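Local structure of hemolysin activator protein CdiB (Acinetobacter baumannii ACICU, 6WIL) at residues V6-P9 with S10-Q14; I541-D544 with S545-K548. The protein probably secretes its partner CdiA toxin across the outer membrane as a TpsB-type transporter of the Omp85 superfamily. One frame throughout, in Å; residues are numbered along the deposited sequence.

Contact 1: V6-P9 with S10-Q14; sequences VSLP and SQVLQ
Ser7 O accepts the N-H of Gln11 at 3.1 Å, Val12 N bonds back to Leu8 O, and Leu13 N to Pro9 O, so three i to i+4 bonds form the first turns of helix 8-27. A second, weak bond runs from Ser10 N to Ser7 O at 2.8 Å, bent to 116° at the hydrogen. Ser7 O therefore meets two N-H groups at the helix start. Pro9 has no N-H to give and sits in the first turn, where the helix asks for none.

Val12 carries the apolar contact. Its CG2 lies beside its own backbone N and anti to the carbonyl carbon. This sets CG2 3.4 Å from Leu8 O and 4.5 Å from Leu8 CG, one turn back on the same side of the helix. Ser10 brings its CB to 3.5 Å from Ser7 O.

The helix sits inside the barrel, as the plug helix of TpsB transporters does. Leu8 and Val12 both touch Tyr456 of strand 455-457. The side with Ser10, Gln11 and Gln14 faces the barrel wall. There Gln14 NE2 bonds to Ser270 OG and Asn289 OD1, and Ser10 and Gln11 touch Tyr291, anchoring the helix to strands 266-279 and 282-295.

Contact 2: I541-D544 with S545-K548; sequences IAPD and SIKK
A type I beta turn from Pro543 to Ile546 lies in the loop that joins the last two strands of the barrel, 530-541 and 550-559. In the usual Omp85 topology this loop is on the extracellular side. The turn is closed by a single bond, Ile546 N to Pro543 O at 3.0 Å. The N-H points well at the oxygen, with 161° at the hydrogen. At the acceptor the donor stands above the carbonyl plane, not on a lone pair.

The side chains that meet are Ala542, Pro543, Ile546 and Lys548. Ala542 CB is the meeting point, 3.7 Å from Ile546 CB and 3.6 Å from Lys548 CG. With chi1 of Ile546 at -59° its CG1 lies anti to the carbonyl carbon, which leaves CG2 anti to the backbone N and 3.8 Å from Ala542 CB. The other branch, CG1, runs beside the Pro543 ring, pointing the same way, with 4.2 Å to Pro543 CD. Ala542 and Ile546 both also touch Phe466, and Ile546 touches Leu470, so this apolar patch rests on the loop between strands 455-457 and 472-474. Pro543 touches Leu516 of strand 515-526.

Two polar side chains have partners outside the loop. Ser545 OG makes a weak hydrogen bond to Gln513 OE1, and Lys547 NZ forms a salt bridge with Glu469. Lys548 instead folds back over the first half of the loop, its chain bent at the third and fourth torsions. Its amine NZ stays 5.9 Å from Asp544 OD1, too far for a salt bridge. The nearest oxygen across the contact is Ala542 O, 3.7 Å from Lys548 NZ.

The two contacts lie at opposite ends of the sequence but on the same side of the chain's centre. Contact 1 comes first, at the start of helix 8-27. Contact 2 comes near the C-terminus, in the loop between strands 530-541 and 550-559. Their centres are 21 Å apart and their nearest atoms about 12 Å, so they do not touch. Both meet the long segment between barrel strands 432-444 and 476-487: the helix at Tyr456 and Tyr461, the turn at Phe466 and Leu470. That segment touches both the helix and the final hairpin. An N-terminal helix inside the barrel is consistent with a plug, as in related TpsB transporters.

Contact 1: V6-P9 with S10-Q14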
# COMPACT_ATOMS: atom_id res chain seq x y z
N VAL A 6 4.33 24.94 -23.26
CA VAL A 6 5.24 25.66 -22.39
C VAL A 6 5.03 25.31 -20.92
O VAL A 6 5.83 25.72 -20.08
CB VAL A 6 5.07 27.19 -22.60
CG1 VAL A 6 5.04 27.52 -24.08
CG2 VAL A 6 3.81 27.67 -21.91
N SER A 7 3.98 24.55 -20.61
CA SER A 7 3.63 24.20 -19.24
C SER A 7 4.06 22.80 -18.83
O SER A 7 3.94 22.46 -17.65
CB SER A 7 2.11 24.34 -19.05
OG SER A 7 1.42 23.43 -19.90
N LEU A 8 4.56 21.99 -19.77
CA LEU A 8 4.96 20.60 -19.52
C LEU A 8 5.80 20.45 -18.25
O LEU A 8 5.59 19.48 -17.51
CB LEU A 8 5.73 20.04 -20.73
CG LEU A 8 6.14 18.57 -20.65
CD1 LEU A 8 5.01 17.65 -21.10
CD2 LEU A 8 7.40 18.31 -21.46
N PRO A 9 6.74 21.36 -17.95
CA PRO A 9 7.44 21.25 -16.65
C PRO A 9 6.50 21.31 -15.46
O PRO A 9 6.61 20.48 -14.55
CB PRO A 9 8.40 22.44 -16.69
CG PRO A 9 8.69 22.64 -18.12
CD PRO A 9 7.39 22.36 -18.83
N SER A 10 5.58 22.28 -15.43
CA SER A 10 4.68 22.41 -14.28
C SER A 10 3.74 21.22 -14.15
O SER A 10 3.37 20.86 -13.03
CB SER A 10 3.89 23.71 -14.38
OG SER A 10 4.56 24.79 -13.74
N GLN A 11 3.34 20.62 -15.26
CA GLN A 11 2.43 19.48 -15.21
C GLN A 11 3.13 18.20 -14.78
O GLN A 11 2.52 17.35 -14.12
CB GLN A 11 1.74 19.27 -16.56
CG GLN A 11 0.26 19.67 -16.60
CD GLN A 11 -0.65 18.63 -15.95
OE1 GLN A 11 -0.19 17.70 -15.29
NE2 GLN A 11 -1.95 18.79 -16.15
N VAL A 12 4.41 18.03 -15.14
CA VAL A 12 5.18 16.89 -14.67
C VAL A 12 5.33 16.95 -13.15
O VAL A 12 5.11 15.96 -12.44
CB VAL A 12 6.55 16.83 -15.37
CG1 VAL A 12 7.53 15.98 -14.58
CG2 VAL A 12 6.39 16.29 -16.78
N LEU A 13 5.71 18.12 -12.63
CA LEU A 13 5.86 18.28 -11.19
C LEU A 13 4.54 18.08 -10.47
O LEU A 13 4.52 17.59 -9.33
CB LEU A 13 6.44 19.66 -10.89
CG LEU A 13 6.82 19.94 -9.43
CD1 LEU A 13 8.20 19.37 -9.10
CD2 LEU A 13 6.76 21.43 -9.13
N GLN A 14 3.43 18.46 -11.10
CA GLN A 14 2.12 18.24 -10.50
C GLN A 14 1.79 16.75 -10.43
O GLN A 14 1.26 16.27 -9.42
CB GLN A 14 1.05 19.00 -11.28
CG GLN A 14 -0.38 18.52 -11.05
CD GLN A 14 -0.95 18.91 -9.70
OE1 GLN A 14 -0.30 19.63 -8.92
NE2 GLN A 14 -2.16 18.46 -9.41

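Contact 2: I541-D544 with S545-K548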
# COMPACT_ATOMS: atom_id res chain seq x y z
N ILE A 541 26.69 13.65 -9.92
CA ILE A 541 26.98 13.31 -11.31
C ILE A 541 25.80 13.72 -12.17
O ILE A 541 24.66 13.35 -11.89
CB ILE A 541 27.29 11.81 -11.48
CG1 ILE A 541 28.64 11.47 -10.85
CG2 ILE A 541 27.26 11.43 -12.96
CD1 ILE A 541 29.77 12.36 -11.34
N ALA A 542 26.08 14.48 -13.22
CA ALA A 542 25.04 14.95 -14.13
C ALA A 542 25.68 15.28 -15.47
O ALA A 542 26.88 15.57 -15.52
CB ALA A 542 24.32 16.18 -13.56
N PRO A 543 24.92 15.24 -16.56
CA PRO A 543 25.43 15.74 -17.83
C PRO A 543 25.79 17.22 -17.73
O PRO A 543 25.39 17.92 -16.80
CB PRO A 543 24.28 15.51 -18.81
CG PRO A 543 23.45 14.45 -18.16
CD PRO A 543 23.57 14.66 -16.69
N ASP A 544 26.55 17.68 -18.72
CA ASP A 544 27.01 19.07 -18.71
C ASP A 544 25.85 20.06 -18.72
O ASP A 544 25.98 21.15 -18.16
CB ASP A 544 27.94 19.31 -19.90
CG ASP A 544 29.33 18.73 -19.69
OD1 ASP A 544 30.05 19.24 -18.81
OD2 ASP A 544 29.68 17.76 -20.39
N SER A 545 24.73 19.69 -19.32
CA SER A 545 23.58 20.59 -19.40
C SER A 545 22.85 20.75 -18.08
O SER A 545 21.91 21.55 -18.01
CB SER A 545 22.60 20.10 -20.48
OG SER A 545 22.08 18.83 -20.15
N ILE A 546 23.23 20.01 -17.04
CA ILE A 546 22.63 20.12 -15.71
C ILE A 546 23.63 20.80 -14.78
O ILE A 546 24.83 20.50 -14.82
CB ILE A 546 22.22 18.74 -15.16
CG1 ILE A 546 21.21 18.06 -16.10
CG2 ILE A 546 21.62 18.89 -13.77
CD1 ILE A 546 19.77 18.50 -15.89
N LYS A 547 23.13 21.70 -13.93
CA LYS A 547 23.99 22.63 -13.22
C LYS A 547 24.87 21.93 -12.18
O LYS A 547 26.06 22.28 -12.04
CB LYS A 547 23.13 23.71 -12.55
CG LYS A 547 22.51 24.71 -13.50
CD LYS A 547 21.81 25.79 -12.70
CE LYS A 547 21.49 27.01 -13.55
NZ LYS A 547 20.29 27.68 -12.93
N LYS A 548 24.33 20.95 -11.46
CA LYS A 548 24.96 20.38 -10.26
C LYS A 548 25.20 21.46 -9.20
O LYS A 548 26.24 21.50 -8.54
CB LYS A 548 26.27 19.65 -10.59
CG LYS A 548 26.06 18.26 -11.17
CD LYS A 548 27.38 17.51 -11.33
CE LYS A 548 28.31 18.24 -12.28
NZ LYS A 548 27.60 18.63 -13.53